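Local coordinates for flavodoxin (Fusobacterium nucleatum, PDB 6OHK), which binds flavin mononucleotide and probably carries electrons to a number of redox enzymes, at residues I46-T58 with I78-G91. The protein carries 1 engineered substitution. Sequence-based numbering, arbitrary orientation.
With FMN (flavin mononucleotide), chain B.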
ATOM      1  N   ILE A  46       4.524 -12.058  -5.559  1.00 10.20           N
ATOM      2  CA  ILE A  46       5.238 -10.804  -5.363  1.00 10.59           C
ATOM      3  C   ILE A  46       6.643 -10.897  -5.936  1.00 10.95           C
ATOM      4  O   ILE A  46       7.198  -9.902  -6.414  1.00 12.29           O
ATOM      5  CB  ILE A  46       5.208 -10.437  -3.861  1.00 11.23           C
ATOM      6  CG1 ILE A  46       3.795 -10.020  -3.482  1.00 12.69           C
ATOM      7  CG2 ILE A  46       6.247  -9.353  -3.511  1.00 13.66           C
ATOM      8  CD1 ILE A  46       3.509  -9.676  -2.019  1.00 13.94           C
ATOM      9  N   GLU A  47       7.251 -12.089  -5.900  1.00 11.69           N
ATOM     10  CA  GLU A  47       8.592 -12.291  -6.451  1.00 13.41           C
ATOM     11  C   GLU A  47       8.670 -11.934  -7.928  1.00 13.42           C
ATOM     12  O   GLU A  47       9.765 -11.602  -8.428  1.00 14.31           O
ATOM     13  CB  GLU A  47       8.995 -13.753  -6.262  1.00 18.44           C
ATOM     14  CG  GLU A  47      10.455 -14.055  -6.002  1.00 39.08           C
ATOM     15  CD  GLU A  47      10.594 -15.427  -5.349  1.00 57.88           C
ATOM     16  OE1 GLU A  47      11.036 -15.510  -4.175  1.00 49.44           O
ATOM     17  OE2 GLU A  47      10.201 -16.420  -6.003  1.00 57.87           O
ATOM     18  N   ASN A  48       7.562 -12.023  -8.654  1.00 12.26           N
ATOM     19  CA  ASN A  48       7.539 -11.941 -10.109  1.00 13.51           C
ATOM     20  C   ASN A  48       7.514 -10.523 -10.667  1.00 13.83           C
ATOM     21  O   ASN A  48       7.560 -10.375 -11.897  1.00 15.77           O
ATOM     22  CB  ASN A  48       6.306 -12.672 -10.630  1.00 15.46           C
ATOM     23  CG  ASN A  48       6.322 -14.140 -10.293  1.00 17.83           C
ATOM     24  OD1 ASN A  48       7.376 -14.719 -10.040  1.00 22.65           O
ATOM     25  ND2 ASN A  48       5.141 -14.752 -10.301  1.00 20.80           N
ATOM     26  N   PHE A  49       7.435  -9.491  -9.830  1.00 11.31           N
ATOM     27  CA  PHE A  49       7.282  -8.128 -10.291  1.00 11.85           C
ATOM     28  C   PHE A  49       8.396  -7.268  -9.739  1.00 12.65           C
ATOM     29  O   PHE A  49       8.832  -7.431  -8.597  1.00 14.57           O
ATOM     30  CB  PHE A  49       5.935  -7.560  -9.813  1.00 11.60           C
ATOM     31  CG  PHE A  49       4.779  -8.332 -10.329  1.00 11.20           C
ATOM     32  CD1 PHE A  49       4.248  -8.031 -11.555  1.00 13.57           C
ATOM     33  CD2 PHE A  49       4.263  -9.417  -9.644  1.00 10.87           C
ATOM     34  CE1 PHE A  49       3.224  -8.769 -12.088  1.00 15.60           C
ATOM     35  CE2 PHE A  49       3.266 -10.162 -10.156  1.00 12.27           C
ATOM     36  CZ  PHE A  49       2.730  -9.854 -11.372  1.00 14.56           C
ATOM     37  N   GLU A  50       8.809  -6.291 -10.538  1.00 10.98           N
ATOM     38  CA  GLU A  50       9.737  -5.271 -10.083  1.00 10.51           C
ATOM     39  C   GLU A  50       9.038  -4.037  -9.572  1.00 10.20           C
ATOM     40  O   GLU A  50       9.641  -3.283  -8.815  1.00 12.80           O
ATOM     41  CB  GLU A  50      10.706  -4.884 -11.204  1.00 14.07           C
ATOM     42  CG  GLU A  50      11.538  -6.108 -11.704  1.00 23.05           C
ATOM     43  CD  GLU A  50      12.666  -5.733 -12.661  1.00 48.86           C
ATOM     44  OE1 GLU A  50      13.044  -4.543 -12.723  1.00 37.59           O
ATOM     45  OE2 GLU A  50      13.178  -6.643 -13.350  1.00 58.12           O
ATOM     46  N   ASN A  51       7.831  -3.783 -10.044  1.00  9.39           N
ATOM     47  CA  ASN A  51       7.012  -2.670  -9.614  1.00  9.26           C
ATOM     48  C   ASN A  51       5.829  -3.244  -8.856  1.00  8.54           C
ATOM     49  O   ASN A  51       5.135  -4.114  -9.387  1.00  9.42           O
ATOM     50  CB  ASN A  51       6.479  -1.915 -10.832  1.00 10.31           C
ATOM     51  CG  ASN A  51       7.575  -1.292 -11.661  1.00 10.09           C
ATOM     52  OD1 ASN A  51       8.592  -0.871 -11.117  1.00 11.05           O
ATOM     53  ND2 ASN A  51       7.363  -1.214 -12.977  1.00 11.02           N
ATOM     54  N   LEU A  52       5.595  -2.775  -7.628  1.00  7.98           N
ATOM     55  CA  LEU A  52       4.576  -3.338  -6.751  1.00  8.16           C
ATOM     56  C   LEU A  52       3.768  -2.252  -6.083  1.00  7.50           C
ATOM     57  O   LEU A  52       4.293  -1.209  -5.692  1.00  8.61           O
ATOM     58  CB  LEU A  52       5.258  -4.141  -5.651  1.00  8.29           C
ATOM     59  CG  LEU A  52       5.878  -5.465  -6.080  1.00  9.79           C
ATOM     60  CD1 LEU A  52       6.840  -5.959  -5.016  1.00 12.76           C
ATOM     61  CD2 LEU A  52       4.818  -6.521  -6.329  1.00 10.04           C
ATOM     62  N   ILE A  53       2.481  -2.531  -5.922  1.00  7.88           N
ATOM     63  CA  ILE A  53       1.588  -1.756  -5.061  1.00  7.21           C
ATOM     64  C   ILE A  53       0.949  -2.729  -4.085  1.00  7.24           C
ATOM     65  O   ILE A  53       0.267  -3.674  -4.510  1.00  8.22           O
ATOM     66  CB  ILE A  53       0.519  -1.035  -5.891  1.00  7.50           C
ATOM     67  CG1 ILE A  53       1.162  -0.045  -6.861  1.00  8.60           C
ATOM     68  CG2 ILE A  53      -0.507  -0.353  -4.965  1.00  9.11           C
ATOM     69  CD1 ILE A  53       0.182   0.584  -7.846  1.00  9.74           C
ATOM     70  N   LEU A  54       1.194  -2.543  -2.797  1.00  7.37           N
ATOM     71  CA  LEU A  54       0.694  -3.430  -1.745  1.00  7.15           C
ATOM     72  C   LEU A  54      -0.316  -2.660  -0.922  1.00  7.52           C
ATOM     73  O   LEU A  54      -0.022  -1.559  -0.459  1.00  8.54           O
ATOM     74  CB  LEU A  54       1.838  -3.906  -0.841  1.00  8.01           C
ATOM     75  CG  LEU A  54       3.096  -4.405  -1.548  1.00  8.86           C
ATOM     76  CD1 LEU A  54       4.085  -4.899  -0.497  1.00 10.58           C
ATOM     77  CD2 LEU A  54       2.839  -5.490  -2.574  1.00  8.50           C
ATOM     78  N   VAL A  55      -1.516  -3.212  -0.781  1.00  7.01           N
ATOM     79  CA  VAL A  55      -2.672  -2.507  -0.224  1.00  7.88           C
ATOM     80  C   VAL A  55      -3.244  -3.309   0.933  1.00  7.86           C
ATOM     81  O   VAL A  55      -3.507  -4.506   0.802  1.00  8.13           O
ATOM     82  CB  VAL A  55      -3.755  -2.326  -1.300  1.00  8.71           C
ATOM     83  CG1 VAL A  55      -4.890  -1.468  -0.759  1.00  9.64           C
ATOM     84  CG2 VAL A  55      -3.187  -1.782  -2.603  1.00  8.85           C
ATOM     85  N   THR A  56      -3.471  -2.653   2.060  1.00  7.69           N
ATOM     86  CA  THR A  56      -4.145  -3.318   3.174  1.00  7.61           C
ATOM     87  C   THR A  56      -5.010  -2.356   3.976  1.00  8.45           C
ATOM     88  O   THR A  56      -4.585  -1.237   4.256  1.00  8.76           O
ATOM     89  CB  THR A  56      -3.146  -4.024   4.114  1.00  9.36           C
ATOM     90  OG1 THR A  56      -3.860  -4.817   5.078  1.00  9.02           O
ATOM     91  CG2 THR A  56      -2.218  -3.035   4.828  1.00 10.44           C
ATOM     92  N   PRO A  57      -6.195  -2.786   4.397  1.00  7.80           N
ATOM     93  CA  PRO A  57      -6.869  -2.129   5.517  1.00  7.79           C
ATOM     94  C   PRO A  57      -6.172  -2.470   6.819  1.00  7.84           C
ATOM     95  O   PRO A  57      -5.310  -3.330   6.902  1.00  9.39           O
ATOM     96  CB  PRO A  57      -8.270  -2.724   5.452  1.00  9.57           C
ATOM     97  CG  PRO A  57      -8.025  -4.151   4.976  1.00  8.87           C
ATOM     98  CD  PRO A  57      -6.892  -4.019   3.972  1.00  9.16           C
ATOM     99  N   THR A  58      -6.567  -1.792   7.880  1.00  9.54           N
ATOM    100  CA  THR A  58      -5.966  -1.962   9.199  1.00  8.84           C
ATOM    101  C   THR A  58      -7.003  -2.552  10.141  1.00  9.79           C
ATOM    102  O   THR A  58      -8.162  -2.123  10.159  1.00 10.15           O
ATOM    103  CB  THR A  58      -5.562  -0.608   9.736  1.00 10.39           C
ATOM    104  OG1 THR A  58      -4.960   0.161   8.693  1.00 18.86           O
ATOM    105  CG2 THR A  58      -4.710  -0.703  10.977  1.00 11.41           C
ATOM    106  N   ILE A  78      11.300 -13.272   0.384  1.00 14.19           N
ATOM    107  CA  ILE A  78      11.506 -12.715  -0.942  1.00 13.66           C
ATOM    108  C   ILE A  78      12.647 -11.713  -0.907  1.00 14.21           C
ATOM    109  O   ILE A  78      12.769 -10.917   0.029  1.00 14.43           O
ATOM    110  CB  ILE A  78      10.197 -12.052  -1.405  1.00 13.13           C
ATOM    111  CG1 ILE A  78       9.104 -13.107  -1.526  1.00 16.70           C
ATOM    112  CG2 ILE A  78      10.386 -11.279  -2.727  1.00 17.72           C
ATOM    113  CD1 ILE A  78       7.724 -12.551  -1.851  1.00 17.39           C
ATOM    114  N   ASP A  79      13.468 -11.730  -1.950  1.00 14.51           N
ATOM    115  CA  ASP A  79      14.511 -10.736  -2.124  1.00 14.09           C
ATOM    116  C   ASP A  79      13.894  -9.543  -2.841  1.00 12.43           C
ATOM    117  O   ASP A  79      13.479  -9.660  -3.996  1.00 14.57           O
ATOM    118  CB  ASP A  79      15.648 -11.318  -2.959  1.00 16.62           C
ATOM    119  CG  ASP A  79      16.832 -10.409  -3.031  1.00 20.38           C
ATOM    120  OD1 ASP A  79      16.795  -9.302  -2.485  1.00 17.57           O
ATOM    121  OD2 ASP A  79      17.853 -10.817  -3.651  1.00 24.39           O
ATOM    122  N   PHE A  80      13.796  -8.410  -2.157  1.00 11.79           N
ATOM    123  CA  PHE A  80      13.210  -7.201  -2.734  1.00 10.92           C
ATOM    124  C   PHE A  80      14.236  -6.294  -3.407  1.00 11.27           C
ATOM    125  O   PHE A  80      13.879  -5.211  -3.874  1.00 10.63           O
ATOM    126  CB  PHE A  80      12.424  -6.408  -1.667  1.00 10.94           C
ATOM    127  CG  PHE A  80      11.069  -6.969  -1.358  1.00 10.72           C
ATOM    128  CD1 PHE A  80      10.922  -8.040  -0.490  1.00 11.29           C
ATOM    129  CD2 PHE A  80       9.929  -6.422  -1.937  1.00 11.05           C
ATOM    130  CE1 PHE A  80       9.653  -8.548  -0.200  1.00 11.76           C
ATOM    131  CE2 PHE A  80       8.682  -6.950  -1.672  1.00 11.66           C
ATOM    132  CZ  PHE A  80       8.547  -7.993  -0.800  1.00 12.10           C
ATOM    133  N   THR A  81      15.493  -6.741  -3.528  1.00 13.00           N
ATOM    134  CA  THR A  81      16.514  -5.955  -4.223  1.00 12.52           C
ATOM    135  C   THR A  81      16.025  -5.597  -5.609  1.00 11.36           C
ATOM    136  O   THR A  81      15.538  -6.453  -6.331  1.00 13.68           O
ATOM    137  CB  THR A  81      17.814  -6.755  -4.317  1.00 13.93           C
ATOM    138  OG1 THR A  81      18.244  -7.062  -2.993  1.00 17.63           O
ATOM    139  CG2 THR A  81      18.892  -5.934  -5.019  1.00 18.24           C
ATOM    140  N   GLY A  82      16.130  -4.331  -5.971  1.00 13.00           N
ATOM    141  CA  GLY A  82      15.718  -3.889  -7.281  1.00 14.16           C
ATOM    142  C   GLY A  82      14.237  -3.628  -7.437  1.00 13.67           C
ATOM    143  O   GLY A  82      13.833  -3.088  -8.476  1.00 15.35           O
ATOM    144  N   LYS A  83      13.420  -3.973  -6.449  1.00 10.68           N
ATOM    145  CA  LYS A  83      11.990  -3.731  -6.513  1.00 10.30           C
ATOM    146  C   LYS A  83      11.650  -2.355  -5.998  1.00 10.13           C
ATOM    147  O   LYS A  83      12.312  -1.810  -5.117  1.00 11.58           O
ATOM    148  CB  LYS A  83      11.210  -4.803  -5.767  1.00 11.54           C
ATOM    149  CG  LYS A  83      11.483  -6.221  -6.263  1.00 12.35           C
ATOM    150  CD  LYS A  83      10.436  -7.164  -5.668  1.00 13.70           C
ATOM    151  CE  LYS A  83      10.734  -8.639  -5.931  1.00 16.53           C
ATOM    152  NZ  LYS A  83      10.834  -8.943  -7.388  1.00 17.46           N
ATOM    153  N   VAL A  84      10.590  -1.795  -6.569  1.00 10.09           N
ATOM    154  CA  VAL A  84      10.086  -0.478  -6.238  1.00  9.54           C
ATOM    155  C   VAL A  84       8.645  -0.661  -5.789  1.00  9.00           C
ATOM    156  O   VAL A  84       7.821  -1.197  -6.543  1.00  9.89           O
ATOM    157  CB  VAL A  84      10.156   0.441  -7.463  1.00 10.12           C
ATOM    158  CG1 VAL A  84       9.664   1.825  -7.101  1.00 11.72           C
ATOM    159  CG2 VAL A  84      11.584   0.501  -8.002  1.00 12.30           C
ATOM    160  N   VAL A  85       8.340  -0.250  -4.558  1.00  8.63           N
ATOM    161  CA  VAL A  85       7.085  -0.613  -3.906  1.00  8.11           C
ATOM    162  C   VAL A  85       6.374   0.629  -3.400  1.00  8.34           C
ATOM    163  O   VAL A  85       6.979   1.439  -2.675  1.00  9.77           O
ATOM    164  CB  VAL A  85       7.372  -1.549  -2.735  1.00  9.03           C
ATOM    165  CG1 VAL A  85       6.097  -2.035  -2.097  1.00 11.64           C
ATOM    166  CG2 VAL A  85       8.240  -2.715  -3.175  1.00 11.63           C
ATOM    167  N   GLY A  86       5.100   0.754  -3.730  1.00  7.93           N
ATOM    168  CA  GLY A  86       4.213   1.708  -3.083  1.00  8.52           C
ATOM    169  C   GLY A  86       3.252   0.984  -2.160  1.00  7.62           C
ATOM    170  O   GLY A  86       2.750  -0.089  -2.506  1.00  8.50           O
ATOM    171  N   LEU A  87       2.996   1.572  -0.993  1.00  7.44           N
ATOM    172  CA  LEU A  87       2.119   1.020   0.026  1.00  7.16           C
ATOM    173  C   LEU A  87       0.874   1.873   0.150  1.00  7.56           C
ATOM    174  O   LEU A  87       0.971   3.113   0.175  1.00  8.66           O
ATOM    175  CB  LEU A  87       2.857   1.011   1.360  1.00  8.63           C
ATOM    176  CG  LEU A  87       4.176   0.290   1.364  1.00  8.79           C
ATOM    177  CD1 LEU A  87       4.848   0.484   2.731  1.00  9.87           C
ATOM    178  CD2 LEU A  87       4.030  -1.189   1.056  1.00 10.24           C
ATOM    179  N   VAL A  88      -0.277   1.212   0.229  1.00  7.87           N
ATOM    180  CA  VAL A  88      -1.566   1.874   0.416  1.00  8.41           C
ATOM    181  C   VAL A  88      -2.224   1.298   1.654  1.00  7.71           C
ATOM    182  O   VAL A  88      -2.421   0.087   1.736  1.00  8.66           O
ATOM    183  CB  VAL A  88      -2.483   1.694  -0.801  1.00  8.59           C
ATOM    184  CG1 VAL A  88      -3.809   2.459  -0.582  1.00  9.83           C
ATOM    185  CG2 VAL A  88      -1.778   2.185  -2.073  1.00  9.24           C
ATOM    186  N   GLY A  89      -2.605   2.157   2.587  1.00  8.06           N
ATOM    187  CA  GLY A  89      -3.386   1.755   3.739  1.00  8.80           C
ATOM    188  C   GLY A  89      -4.786   2.319   3.671  1.00  9.34           C
ATOM    189  O   GLY A  89      -5.001   3.415   3.148  1.00 10.25           O
ATOM    190  N   LEU A  90      -5.741   1.583   4.232  1.00  9.10           N
ATOM    191  CA  LEU A  90      -7.088   2.082   4.530  1.00  9.21           C
ATOM    192  C   LEU A  90      -7.289   1.991   6.025  1.00  9.55           C
ATOM    193  O   LEU A  90      -6.865   1.021   6.659  1.00  9.83           O
ATOM    194  CB  LEU A  90      -8.150   1.229   3.896  1.00 10.63           C
ATOM    195  CG  LEU A  90      -8.399   1.430   2.408  1.00 10.94           C
ATOM    196  CD1 LEU A  90      -7.392   0.692   1.578  1.00 14.06           C
ATOM    197  CD2 LEU A  90      -9.762   0.904   2.089  1.00 13.73           C
ATOM    198  N   GLY A  91      -7.905   3.027   6.587  1.00  8.95           N
ATOM    199  CA  GLY A  91      -8.185   3.033   8.010  1.00  9.67           C
ATOM    200  C   GLY A  91      -9.212   4.089   8.366  1.00  9.39           C
ATOM    201  O   GLY A  91      -9.893   4.641   7.504  1.00 11.00           O
TER
HETATM  202  N1  FMN B 201      -8.507   1.526  10.972  1.00  9.33           N
HETATM  203  C2  FMN B 201      -7.261   2.046  11.355  1.00 10.02           C
HETATM  204  O2  FMN B 201      -6.789   2.986  10.807  1.00 10.44           O
HETATM  205  N3  FMN B 201      -6.590   1.420  12.463  1.00 10.07           N
HETATM  206  C4  FMN B 201      -7.069   0.356  13.178  1.00 10.98           C
HETATM  207  O4  FMN B 201      -6.397  -0.086  14.087  1.00 11.46           O
HETATM  208  C4A FMN B 201      -8.341  -0.138  12.783  1.00  9.96           C
HETATM  209  N5  FMN B 201      -8.888  -1.213  13.480  1.00 12.37           N
HETATM  210  C5A FMN B 201     -10.193  -1.612  13.076  1.00 11.08           C
HETATM  211  C6  FMN B 201     -10.844  -2.604  13.833  1.00 12.84           C
HETATM  212  C7  FMN B 201     -12.102  -3.035  13.465  1.00 13.43           C
HETATM  213  C7M FMN B 201     -12.662  -4.178  14.327  1.00 19.64           C
HETATM  214  C8  FMN B 201     -12.773  -2.423  12.416  1.00 12.81           C
HETATM  215  C8M FMN B 201     -14.135  -2.955  12.025  1.00 15.14           C
HETATM  216  C9  FMN B 201     -12.132  -1.437  11.669  1.00 11.64           C
HETATM  217  C9A FMN B 201     -10.872  -1.021  12.018  1.00  9.60           C
HETATM  218  N10 FMN B 201     -10.220   0.011  11.229  1.00  9.23           N
HETATM  219  C10 FMN B 201      -8.995   0.458  11.675  1.00  9.38           C
HETATM  220  C1' FMN B 201     -10.896   0.627  10.090  1.00  9.92           C
HETATM  221  C2' FMN B 201     -10.815  -0.279   8.824  1.00  8.73           C
HETATM  222  O2' FMN B 201      -9.478  -0.546   8.440  1.00  9.39           O
HETATM  223  C3' FMN B 201     -11.497   0.450   7.653  1.00  8.80           C
HETATM  224  O3' FMN B 201     -12.880   0.504   7.943  1.00 10.43           O
HETATM  225  C4' FMN B 201     -11.275  -0.138   6.261  1.00  9.44           C
HETATM  226  O4' FMN B 201     -11.851   0.749   5.308  1.00 10.72           O
HETATM  227  C5' FMN B 201     -11.880  -1.527   6.094  1.00  8.72           C
HETATM  228  O5' FMN B 201     -11.451  -2.034   4.841  1.00  9.05           O
HETATM  229  P   FMN B 201     -12.108  -3.373   4.241  1.00  8.55           P
HETATM  230  O1P FMN B 201     -11.401  -3.540   2.915  1.00  8.39           O
HETATM  231  O2P FMN B 201     -11.891  -4.526   5.160  1.00  9.13           O
HETATM  232  O3P FMN B 201     -13.607  -3.096   4.064  1.00  9.31           O
HETATM  233  O   HOH W   1      13.198 -13.774  -4.040  1.00 26.51           O
HETATM  234  O   HOH W   2      14.731  -4.063 -10.918  1.00 32.35           O
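Strand 51-58 runs parallel to strand 84-90, their axes 22° apart, and seven backbone N-H...O bonds, from V84 N to E50 O (2.9 Å) through to L90 N to T56 O, join them in unbroken register from N51-V84 to P57-L90. On the face carrying L52 and L54, V85 spreads its two methyls: CG1, anti to the backbone N (chi1 -176°), meets L54 CD1 at 3.8 Å, while CG2 reaches L52 CD1. L52 CD1 also meets F80 CE2 (3.9 Å), and I46 CG2 touches the same ring at CZ. On the other face V55 CG1 lies against V88 CB and L90 CD1, and helices 17-28 and 154-166 cover this side, as in the alpha/beta flavodoxin fold. At the N-terminal end K83 stretches past L52 and bends at its last torsion, bringing NZ to F49 O at 2.8 Å and E47 O at 3.0 Å. Both carbonyls are met from above their planes. At the C-terminal end T58 OG1 donates to L90 O (2.9 Å), while T58 CG2 packs 3.2 Å from FMN N3 and P57 CB approaches FMN O5'. FMN O2' donates to T58 O at 2.7 Å and accepts from T58 N. The chemistry thus differs along the pair: an ammonium group ties down the 3-10 turn and following loop, apolar contacts fill the middle, and T58 grips the ribityl O2' and packs against the isoalloxazine, placing the cofactor at the C-terminal edge of the parallel strands.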